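Local coordinates for protein succinyl-CoA ligase (ADP-forming) subunit alpha (Methanosaeta concilii, PDB 6HXI) that binds coenzyme A and belongs to the CoA-ligase family, its chain ending in a mainly helical region related to the citrate synthase C-terminal domain, at residues K69-A74 with L101-I106; E95-A100 with V109-E114; R380-G385 with K394-E399. One frame throughout, in Å; residues are numbered along the deposited sequence.

Interaction 1: residues K69-A74 with L101-I106; sequences KTIPLA and LKEDTI
Ile71 lays its CG2 methyl against the aliphatic part of Glu103, where Ile71 CG2 comes within 3.9 Å of Glu103 CG. The same methyl also meets the second isoleucine, with Ile71 CG2 4.1 Å from Ile106 CD1, the two side chains meeting at about a right angle. One branch of Ile71 therefore does the touching. With CG1 beside the backbone N (chi1 -65°), that methyl stands opposite the N and reaches the loop that follows helix 93-102.

The end of the Glu103 chain lies over one face of the Pro72 ring. This chain is bent at chi2 (-58°), which turns the carboxylate across the proline, and Glu103 OE2 rests 3.5 Å from Pro72 CG and equally close to Pro72 CA. These are van der Waals contacts with carbon. The polar link is made by the other oxygen through a water, which donates to Pro72 O at 2.8 Å and to Glu103 OE1 at 2.8 Å, so the carboxylate is tied to the first turn of helix 71-77 without a direct bond. That turn is capped by Thr70, whose OG1 accepts from Leu73 N at 3.3 Å. On the other side, a type I turn from Glu103 to Ile106 brings both residues round to the same helix, although its closing backbone bond is weak. The carbonyl of Leu101, in the last turn of helix 93-102, and that of Ile106 both accept from the amine of Lys133.

The contact joins the first turn of helix 71-77 to the loop leaving helix 93-102; Ile71 and Pro72 also pack on Glu99 of that helix. Strands 15-18 and 42-46 lie beneath the start of helix 71-77: Ile71 packs on Tyr18 and Ile46, and Ile106, from the loop, on Phe16.

Interaction 2: residues E95-A100 with V109-E114; sequences ETTMEA and VAVIAE. With COA (coenzyme A), chain G.
Thr97 turns both branches of its side chain to the strand, between Val109 and Val111. Its methyl stands opposite the backbone N and packs on the first valine, Thr97 CG2 lying 3.8 Å from Val109 CG1, while the hydroxyl meets the second, Thr97 OG1 lying 3.4 Å from Val111 CG2. The threonine runs obliquely past Val109 but at about a right angle to Val111. The buried hydroxyl is hydrogen-bonded to Ala93 O, one turn back in the helix, and to Asn86 ND2 on strand 83-86, which helps to fix its rotation.

Val109 spreads its two methyls between the helix residues. With CG1 opposite its own N (chi1 -172°), that methyl faces Thr97 and the other faces the next turn, where Val109 CG2 is 3.9 Å from Ala100 CB. Helix 95-100 and strand 109-111 run almost exactly antiparallel, at 172°, with their axes 9.5 Å apart.

Beyond the strand, the chain turns to coenzyme A. Ile112 O accepts a nearly straight bond from N4P of the ligand at 2.9 Å, and Glu114 CB packs 3.9 Å from its C5P, so main chain and side chain both border the pantetheine arm. Ser89, Arg91 and Ser92 bind coenzyme A too. This is a beta-alpha-beta unit, strands 83-86 and 108-111 joined by helix 93-102, in the Rossmann-like CoA-binding fold of this family, with the ligand at the strand's C-terminal end.

Interaction 3: residues R380-G385 with K394-E399; sequences RKMGIG and KKELPE
A bend at chi3 (75°) swings the Arg380 guanidinium round to Glu396, whose CG stands opposite the backbone N (chi1 -171°) and whose chain then runs out straight to meet it. The two side chains come together at about a right angle. Arg380 NH1 donates to Glu396 OE1 at 2.8 Å, a salt bridge through a single, somewhat bent hydrogen bond. The oxygen is approached on its syn side and lies at the guanidinium edge, but the two planar groups are turned 52° apart, so the paired, coplanar arrangement of two bonds is not formed.

Under the salt bridge lies Met382. Its chain bends at the thioether, carrying the terminal methyl towards the glutamate, with Met382 CE 4.0 Å from Glu396 CG. Further along, Leu397 CD1 lies 4.2 Å from Gly385 O in the first turn of helix 383-393. Gly385 N is bonded in turn to Glu406 of helix 399-412. The chain leaving helix 383-393 thus turns back past the beginning of that helix.

OE2 of Glu396 makes a weak hydrogen bond to Gln617 of a third subunit. Arg380 and nearby Lys372 probably favour the charged form of Glu396, while Glu613 of the third subunit, close to OE2, would work against it; Lys372 is likewise a like charge near Arg380. Arg380 is poorly ordered and touches a crystal neighbour, so the arginine's side of this surface ion pair is probably only loosely held.

In the fold
Interactions 1 and 2 lie side by side, their centres 12 Å apart, and share helix 93-102: interaction 2 sets its middle on strand 108-111, interaction 1 the loop just after it against helix 71-77. They touch directly, Ile71 CD1 packing 3.3 Å from Thr96 O. The touching residues of interaction 2 are all buried, mostly methyls with one hydrogen-bonded threonine hydroxyl; interaction 1 is buried at its isoleucines but becomes polar and hydrated at Glu103 and Pro72. Interaction 3 stands apart, about 56 Å from interaction 2 between centres and across the middle of the chain, in the C-terminal helical region. There, at the surface and beside other subunits, an ion pair replaces close-packed methyls.

Interaction 1: residues K69-A74 with L101-I106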
loop_
_atom_site.group_PDB
_atom_site.type_symbol
_atom_site.label_atom_id
_atom_site.label_comp_id
_atom_site.label_asym_id
_atom_site.label_seq_id
_atom_site.Cartn_x
_atom_site.Cartn_y
_atom_site.Cartn_z
ATOM N N LYS B 69 -3.175 27.780 22.307
ATOM C CA LYS B 69 -2.307 27.097 23.269
ATOM C C LYS B 69 -2.082 27.912 24.545
ATOM O O LYS B 69 -1.901 27.321 25.614
ATOM C CB LYS B 69 -0.948 26.762 22.624
ATOM C CG LYS B 69 -0.745 25.282 22.313
ATOM C CD LYS B 69 0.737 24.916 22.305
ATOM C CE LYS B 69 0.955 23.427 22.481
ATOM N NZ LYS B 69 2.386 23.075 22.665
ATOM N N THR B 70 -2.048 29.265 24.432
ATOM C CA THR B 70 -1.773 30.161 25.571
ATOM C C THR B 70 -2.829 31.266 25.751
ATOM O O THR B 70 -3.544 31.619 24.814
ATOM C CB THR B 70 -0.346 30.799 25.465
ATOM O OG1 THR B 70 -0.350 31.845 24.484
ATOM C CG2 THR B 70 0.762 29.791 25.146
ATOM N N ILE B 71 -2.879 31.829 26.970
ATOM C CA ILE B 71 -3.752 32.943 27.351
ATOM C C ILE B 71 -3.325 34.238 26.607
ATOM O O ILE B 71 -4.208 34.834 25.990
ATOM C CB ILE B 71 -3.855 33.108 28.876
ATOM C CG1 ILE B 71 -4.533 31.889 29.521
ATOM C CG2 ILE B 71 -4.578 34.421 29.253
ATOM C CD1 ILE B 71 -4.189 31.671 31.052
ATOM N N PRO B 72 -2.022 34.670 26.589
ATOM C CA PRO B 72 -1.656 35.876 25.816
ATOM C C PRO B 72 -1.983 35.816 24.317
ATOM O O PRO B 72 -2.304 36.848 23.742
ATOM C CB PRO B 72 -0.142 35.992 26.041
ATOM C CG PRO B 72 0.101 35.281 27.313
ATOM C CD PRO B 72 -0.837 34.122 27.277
ATOM N N LEU B 73 -1.892 34.633 23.683
ATOM C CA LEU B 73 -2.196 34.502 22.250
ATOM C C LEU B 73 -3.691 34.659 21.982
ATOM O O LEU B 73 -4.071 35.330 21.016
ATOM C CB LEU B 73 -1.682 33.185 21.666
ATOM C CG LEU B 73 -0.198 33.137 21.313
ATOM C CD1 LEU B 73 0.257 31.714 21.105
ATOM C CD2 LEU B 73 0.109 33.951 20.062
ATOM N N ALA B 74 -4.529 34.083 22.856
ATOM C CA ALA B 74 -5.989 34.188 22.750
ATOM C C ALA B 74 -6.421 35.617 23.006
ATOM O O ALA B 74 -7.207 36.149 22.225
ATOM C CB ALA B 74 -6.671 33.245 23.726
ATOM N N LEU B 101 -4.984 37.310 34.865
ATOM C CA LEU B 101 -5.132 38.577 35.609
ATOM C C LEU B 101 -4.113 39.640 35.127
ATOM O O LEU B 101 -4.413 40.833 35.134
ATOM C CB LEU B 101 -5.014 38.358 37.142
ATOM C CG LEU B 101 -6.162 37.619 37.879
ATOM C CD1 LEU B 101 -5.793 37.346 39.337
ATOM C CD2 LEU B 101 -7.480 38.405 37.847
ATOM N N LYS B 102 -2.937 39.202 34.683
ATOM C CA LYS B 102 -1.889 40.074 34.145
ATOM C C LYS B 102 -2.246 40.618 32.738
ATOM O O LYS B 102 -1.658 41.604 32.303
ATOM C CB LYS B 102 -0.507 39.385 34.187
ATOM C CG LYS B 102 0.067 39.325 35.609
ATOM C CD LYS B 102 1.044 38.168 35.821
ATOM C CE LYS B 102 1.323 37.917 37.291
ATOM N NZ LYS B 102 2.186 36.720 37.505
ATOM N N GLU B 103 -3.232 39.998 32.059
ATOM C CA GLU B 103 -3.735 40.437 30.752
ATOM C C GLU B 103 -4.628 41.652 30.955
ATOM O O GLU B 103 -5.582 41.572 31.732
ATOM C CB GLU B 103 -4.546 39.324 30.051
ATOM C CG GLU B 103 -3.716 38.204 29.464
ATOM C CD GLU B 103 -2.677 38.609 28.436
ATOM O OE1 GLU B 103 -2.982 39.461 27.566
ATOM O OE2 GLU B 103 -1.544 38.081 28.519
ATOM N N ASP B 104 -4.343 42.752 30.240
ATOM C CA ASP B 104 -5.084 44.011 30.325
ATOM C C ASP B 104 -6.558 43.906 29.920
ATOM O O ASP B 104 -7.380 44.664 30.430
ATOM C CB ASP B 104 -4.387 45.112 29.500
ATOM C CG ASP B 104 -3.013 45.514 30.007
ATOM O OD1 ASP B 104 -2.831 45.577 31.252
ATOM O OD2 ASP B 104 -2.124 45.794 29.161
ATOM N N THR B 105 -6.893 42.962 29.030
ATOM C CA THR B 105 -8.260 42.771 28.519
ATOM C C THR B 105 -9.138 41.872 29.384
ATOM O O THR B 105 -10.355 41.929 29.246
ATOM C CB THR B 105 -8.228 42.281 27.077
ATOM O OG1 THR B 105 -7.453 41.080 27.019
ATOM C CG2 THR B 105 -7.678 43.353 26.102
ATOM N N ILE B 106 -8.551 41.049 30.271
ATOM C CA ILE B 106 -9.357 40.173 31.134
ATOM C C ILE B 106 -9.660 40.885 32.453
ATOM O O ILE B 106 -8.768 41.479 33.057
ATOM C CB ILE B 106 -8.734 38.755 31.286
ATOM C CG1 ILE B 106 -8.803 38.003 29.945
ATOM C CG2 ILE B 106 -9.417 37.923 32.386
ATOM C CD1 ILE B 106 -7.604 37.146 29.643
HETATM O O HOH W 1 -1.997 39.415 24.929
#

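Interaction 2: residues E95-A100 with V109-E114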
loop_
_atom_site.group_PDB
_atom_site.type_symbol
_atom_site.label_atom_id
_atom_site.label_comp_id
_atom_site.label_asym_id
_atom_site.label_seq_id
_atom_site.Cartn_x
_atom_site.Cartn_y
_atom_site.Cartn_z
ATOM N N GLU B 95 -1.090 29.514 38.522
ATOM C CA GLU B 95 -0.295 30.032 37.413
ATOM C C GLU B 95 -1.153 30.584 36.256
ATOM O O GLU B 95 -0.873 31.669 35.751
ATOM C CB GLU B 95 0.679 28.957 36.897
ATOM C CG GLU B 95 1.939 28.788 37.732
ATOM C CD GLU B 95 3.231 28.523 36.966
ATOM O OE1 GLU B 95 4.310 28.917 37.471
ATOM O OE2 GLU B 95 3.162 27.952 35.849
ATOM N N THR B 96 -2.200 29.850 35.874
ATOM C CA THR B 96 -3.101 30.221 34.774
ATOM C C THR B 96 -3.990 31.423 35.151
ATOM O O THR B 96 -4.133 32.329 34.333
ATOM C CB THR B 96 -3.871 28.986 34.268
ATOM O OG1 THR B 96 -4.685 28.474 35.327
ATOM C CG2 THR B 96 -2.915 27.870 33.744
ATOM N N THR B 97 -4.516 31.472 36.383
ATOM C CA THR B 97 -5.322 32.624 36.845
ATOM C C THR B 97 -4.464 33.889 36.909
ATOM O O THR B 97 -4.896 34.949 36.448
ATOM C CB THR B 97 -5.978 32.360 38.203
ATOM O OG1 THR B 97 -6.755 31.163 38.117
ATOM C CG2 THR B 97 -6.853 33.521 38.654
ATOM N N MET B 98 -3.237 33.755 37.444
ATOM C CA MET B 98 -2.291 34.844 37.564
ATOM C C MET B 98 -1.920 35.392 36.192
ATOM O O MET B 98 -1.920 36.615 36.008
ATOM C CB MET B 98 -1.068 34.438 38.403
ATOM C CG MET B 98 -1.382 34.243 39.894
ATOM S SD MET B 98 -1.885 35.752 40.754
ATOM C CE MET B 98 -0.281 36.623 40.862
ATOM N N GLU B 99 -1.696 34.494 35.216
ATOM C CA GLU B 99 -1.410 34.893 33.832
ATOM C C GLU B 99 -2.607 35.635 33.204
ATOM O O GLU B 99 -2.415 36.675 32.588
ATOM C CB GLU B 99 -0.991 33.679 32.995
ATOM C CG GLU B 99 -0.296 34.042 31.693
ATOM C CD GLU B 99 0.182 32.862 30.865
ATOM O OE1 GLU B 99 1.010 33.079 29.949
ATOM O OE2 GLU B 99 -0.256 31.720 31.142
ATOM N N ALA B 100 -3.835 35.131 33.398
ATOM C CA ALA B 100 -5.033 35.793 32.886
ATOM C C ALA B 100 -5.239 37.180 33.527
ATOM O O ALA B 100 -5.613 38.121 32.817
ATOM C CB ALA B 100 -6.252 34.922 33.117
ATOM N N VAL B 109 -12.045 36.183 36.280
ATOM C CA VAL B 109 -11.547 34.828 36.185
ATOM C C VAL B 109 -12.362 33.991 37.163
ATOM O O VAL B 109 -12.430 34.334 38.342
ATOM C CB VAL B 109 -10.011 34.645 36.418
ATOM C CG1 VAL B 109 -9.583 33.219 36.091
ATOM C CG2 VAL B 109 -9.181 35.653 35.630
ATOM N N ALA B 110 -12.990 32.912 36.672
ATOM C CA ALA B 110 -13.726 31.963 37.494
ATOM C C ALA B 110 -12.850 30.729 37.626
ATOM O O ALA B 110 -12.500 30.119 36.609
ATOM C CB ALA B 110 -15.054 31.605 36.826
ATOM N N VAL B 111 -12.426 30.417 38.853
ATOM C CA VAL B 111 -11.561 29.282 39.194
ATOM C C VAL B 111 -12.432 28.115 39.666
ATOM O O VAL B 111 -13.011 28.169 40.745
ATOM C CB VAL B 111 -10.453 29.655 40.225
ATOM C CG1 VAL B 111 -9.475 28.504 40.414
ATOM C CG2 VAL B 111 -9.705 30.921 39.810
ATOM N N ILE B 112 -12.507 27.062 38.867
ATOM C CA ILE B 112 -13.340 25.890 39.152
ATOM C C ILE B 112 -12.648 24.885 40.091
ATOM O O ILE B 112 -13.338 24.218 40.862
ATOM C CB ILE B 112 -13.811 25.195 37.822
ATOM C CG1 ILE B 112 -14.416 26.199 36.773
ATOM C CG2 ILE B 112 -14.744 24.009 38.057
ATOM C CD1 ILE B 112 -15.492 27.160 37.162
ATOM N N ALA B 113 -11.314 24.743 39.998
ATOM C CA ALA B 113 -10.574 23.741 40.758
ATOM C C ALA B 113 -10.801 23.762 42.243
ATOM O O ALA B 113 -10.871 24.817 42.865
ATOM C CB ALA B 113 -9.084 23.831 40.467
ATOM N N GLU B 114 -10.931 22.566 42.802
ATOM C CA GLU B 114 -11.055 22.295 44.216
ATOM C C GLU B 114 -9.666 21.798 44.655
ATOM O O GLU B 114 -8.990 21.100 43.883
ATOM C CB GLU B 114 -12.107 21.204 44.447
ATOM C CG GLU B 114 -12.452 21.043 45.929
ATOM C CD GLU B 114 -13.762 20.371 46.308
ATOM O OE1 GLU B 114 -14.391 20.827 47.292
ATOM O OE2 GLU B 114 -14.138 19.366 45.657
HETATM N N1A COA G . 0.825 12.334 30.427
HETATM C C2A COA G . 1.123 13.149 31.445
HETATM N N3A COA G . 0.303 13.929 32.162
HETATM C C4A COA G . -0.954 13.866 31.696
HETATM C C5A COA G . -1.410 13.080 30.652
HETATM C C6A COA G . -0.463 12.251 30.018
HETATM N N6A COA G . -0.774 11.372 29.066
HETATM N N7A COA G . -2.744 13.346 30.385
HETATM C C8A COA G . -3.063 14.261 31.264
HETATM N N9A COA G . -2.030 14.630 32.087
HETATM C C1B COA G . -2.043 15.645 33.139
HETATM C C2B COA G . -2.469 17.041 32.702
HETATM O O2B COA G . -1.381 17.750 32.103
HETATM C C3B COA G . -2.881 17.640 34.051
HETATM O O3B COA G . -1.739 18.071 34.822
HETATM P P3B COA G . -1.799 19.222 35.925
HETATM O O7A COA G . -2.893 18.861 36.872
HETATM O O8A COA G . -0.450 19.252 36.549
HETATM O O9A COA G . -2.032 20.532 35.150
HETATM C C4B COA G . -3.423 16.441 34.839
HETATM O O4B COA G . -2.964 15.264 34.143
HETATM C C5B COA G . -4.921 16.398 35.002
HETATM O O5B COA G . -5.511 16.714 33.726
HETATM P P1A COA G . -6.809 17.700 33.606
HETATM O O1A COA G . -7.511 17.619 32.300
HETATM O O2A COA G . -6.487 19.125 34.029
HETATM O O3A COA G . -7.646 16.982 34.759
HETATM P P2A COA G . -9.116 16.934 35.368
HETATM O O4A COA G . -9.911 15.904 34.670
HETATM O O5A COA G . -8.928 16.573 36.823
HETATM O O6A COA G . -9.763 18.410 35.190
HETATM C CBP COA G . -10.980 19.895 36.696
HETATM C CCP COA G . -9.609 19.442 36.182
HETATM C CDP COA G . -10.760 21.014 37.722
HETATM C CEP COA G . -11.862 20.424 35.548
HETATM C CAP COA G . -11.685 18.681 37.364
HETATM O OAP COA G . -10.804 17.990 38.232
HETATM C C9P COA G . -12.990 18.966 38.094
HETATM O O9P COA G . -14.042 19.069 37.458
HETATM N N8P COA G . -12.924 19.080 39.431
HETATM C C7P COA G . -14.069 19.447 40.252
HETATM C C6P COA G . -13.868 20.776 40.926
HETATM C C5P COA G . -15.003 21.122 41.862
HETATM O O5P COA G . -15.644 20.239 42.429
HETATM N N4P COA G . -15.273 22.419 42.008
HETATM C C3P COA G . -16.401 22.911 42.788
HETATM C C2P COA G . -17.706 22.870 42.020
HETATM S S1P COA G . -18.918 23.705 43.081
#

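Interaction 3: residues R380-G385 with K394-E399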
loop_
_atom_site.group_PDB
_atom_site.type_symbol
_atom_site.label_atom_id
_atom_site.label_comp_id
_atom_site.label_asym_id
_atom_site.label_seq_id
_atom_site.Cartn_x
_atom_site.Cartn_y
_atom_site.Cartn_z
ATOM N N ARG B 380 -2.665 -19.948 28.824
ATOM C CA ARG B 380 -2.660 -21.300 28.267
ATOM C C ARG B 380 -1.560 -21.533 27.268
ATOM O O ARG B 380 -1.453 -22.633 26.717
ATOM C CB ARG B 380 -4.029 -21.691 27.704
ATOM C CG ARG B 380 -5.034 -22.028 28.839
ATOM C CD ARG B 380 -6.475 -21.729 28.444
ATOM N NE ARG B 380 -7.036 -22.708 27.509
ATOM C CZ ARG B 380 -7.963 -23.608 27.835
ATOM N NH1 ARG B 380 -8.422 -24.455 26.925
ATOM N NH2 ARG B 380 -8.441 -23.662 29.075
ATOM N N LYS B 381 -0.710 -20.518 27.034
ATOM C CA LYS B 381 0.429 -20.619 26.106
ATOM C C LYS B 381 0.011 -21.111 24.725
ATOM O O LYS B 381 0.700 -21.919 24.117
ATOM C CB LYS B 381 1.544 -21.488 26.694
ATOM C CG LYS B 381 1.924 -21.155 28.123
ATOM C CD LYS B 381 2.783 -19.911 28.299
ATOM C CE LYS B 381 3.050 -19.671 29.768
ATOM N NZ LYS B 381 3.977 -20.704 30.322
ATOM N N MET B 382 -1.136 -20.613 24.233
ATOM C CA MET B 382 -1.687 -20.921 22.906
ATOM C C MET B 382 -0.727 -20.552 21.784
ATOM O O MET B 382 -0.769 -21.157 20.717
ATOM C CB MET B 382 -3.059 -20.235 22.717
ATOM C CG MET B 382 -4.137 -20.922 23.593
ATOM S SD MET B 382 -5.817 -20.400 23.184
ATOM C CE MET B 382 -5.964 -21.087 21.513
ATOM N N GLY B 383 0.146 -19.596 22.058
ATOM C CA GLY B 383 1.161 -19.153 21.123
ATOM C C GLY B 383 0.572 -18.373 19.960
ATOM O O GLY B 383 -0.649 -18.253 19.827
ATOM N N ILE B 384 1.449 -17.916 19.064
ATOM C CA ILE B 384 1.075 -17.177 17.884
ATOM C C ILE B 384 0.174 -18.039 16.993
ATOM O O ILE B 384 -0.825 -17.526 16.493
ATOM C CB ILE B 384 2.318 -16.585 17.150
ATOM C CG1 ILE B 384 3.023 -15.526 18.046
ATOM C CG2 ILE B 384 1.940 -15.958 15.811
ATOM C CD1 ILE B 384 4.457 -15.205 17.646
ATOM N N GLY B 385 0.487 -19.333 16.847
ATOM C CA GLY B 385 -0.317 -20.250 16.039
ATOM C C GLY B 385 -1.734 -20.363 16.569
ATOM O O GLY B 385 -2.664 -20.390 15.785
ATOM N N LYS B 394 -11.435 -19.046 13.820
ATOM C CA LYS B 394 -12.361 -19.080 14.966
ATOM C C LYS B 394 -12.346 -20.478 15.615
ATOM O O LYS B 394 -13.383 -21.071 15.858
ATOM C CB LYS B 394 -13.765 -18.582 14.581
ATOM C CG LYS B 394 -13.793 -17.091 14.288
ATOM C CD LYS B 394 -15.205 -16.539 14.185
ATOM C CE LYS B 394 -15.909 -17.026 12.963
ATOM N NZ LYS B 394 -17.365 -16.731 13.013
ATOM N N LYS B 395 -11.123 -21.036 15.782
ATOM C CA LYS B 395 -10.911 -22.357 16.351
ATOM C C LYS B 395 -9.852 -22.369 17.417
ATOM O O LYS B 395 -8.858 -21.683 17.314
ATOM C CB LYS B 395 -10.492 -23.384 15.275
ATOM C CG LYS B 395 -11.519 -23.644 14.185
ATOM C CD LYS B 395 -12.663 -24.501 14.674
ATOM C CE LYS B 395 -13.908 -24.215 13.872
ATOM N NZ LYS B 395 -13.750 -24.549 12.441
ATOM N N GLU B 396 -10.030 -23.246 18.390
ATOM C CA GLU B 396 -9.038 -23.536 19.407
ATOM C C GLU B 396 -8.338 -24.730 18.780
ATOM O O GLU B 396 -8.903 -25.807 18.716
ATOM C CB GLU B 396 -9.698 -23.882 20.753
ATOM C CG GLU B 396 -8.660 -23.977 21.866
ATOM C CD GLU B 396 -9.121 -23.857 23.310
ATOM O OE1 GLU B 396 -8.234 -23.858 24.199
ATOM O OE2 GLU B 396 -10.347 -23.744 23.558
ATOM N N LEU B 397 -7.186 -24.489 18.155
ATOM C CA LEU B 397 -6.545 -25.559 17.381
ATOM C C LEU B 397 -5.784 -26.484 18.253
ATOM O O LEU B 397 -5.211 -26.026 19.239
ATOM C CB LEU B 397 -5.573 -24.960 16.334
ATOM C CG LEU B 397 -6.178 -24.165 15.182
ATOM C CD1 LEU B 397 -5.111 -23.495 14.452
ATOM C CD2 LEU B 397 -6.945 -25.093 14.220
ATOM N N PRO B 398 -5.627 -27.767 17.836
ATOM C CA PRO B 398 -4.759 -28.664 18.613
ATOM C C PRO B 398 -3.313 -28.199 18.510
ATOM O O PRO B 398 -2.962 -27.475 17.568
ATOM C CB PRO B 398 -4.986 -30.043 17.986
ATOM C CG PRO B 398 -5.692 -29.811 16.718
ATOM C CD PRO B 398 -6.216 -28.432 16.649
ATOM N N GLU B 399 -2.492 -28.579 19.480
ATOM C CA GLU B 399 -1.061 -28.231 19.557
ATOM C C GLU B 399 -0.280 -28.465 18.257
ATOM O O GLU B 399 0.435 -27.557 17.854
ATOM C CB GLU B 399 -0.370 -28.942 20.747
ATOM C CG GLU B 399 -0.852 -28.340 22.073
ATOM C CD GLU B 399 -0.288 -28.884 23.369
ATOM O OE1 GLU B 399 0.934 -29.159 23.418
ATOM O OE2 GLU B 399 -1.058 -28.963 24.357
#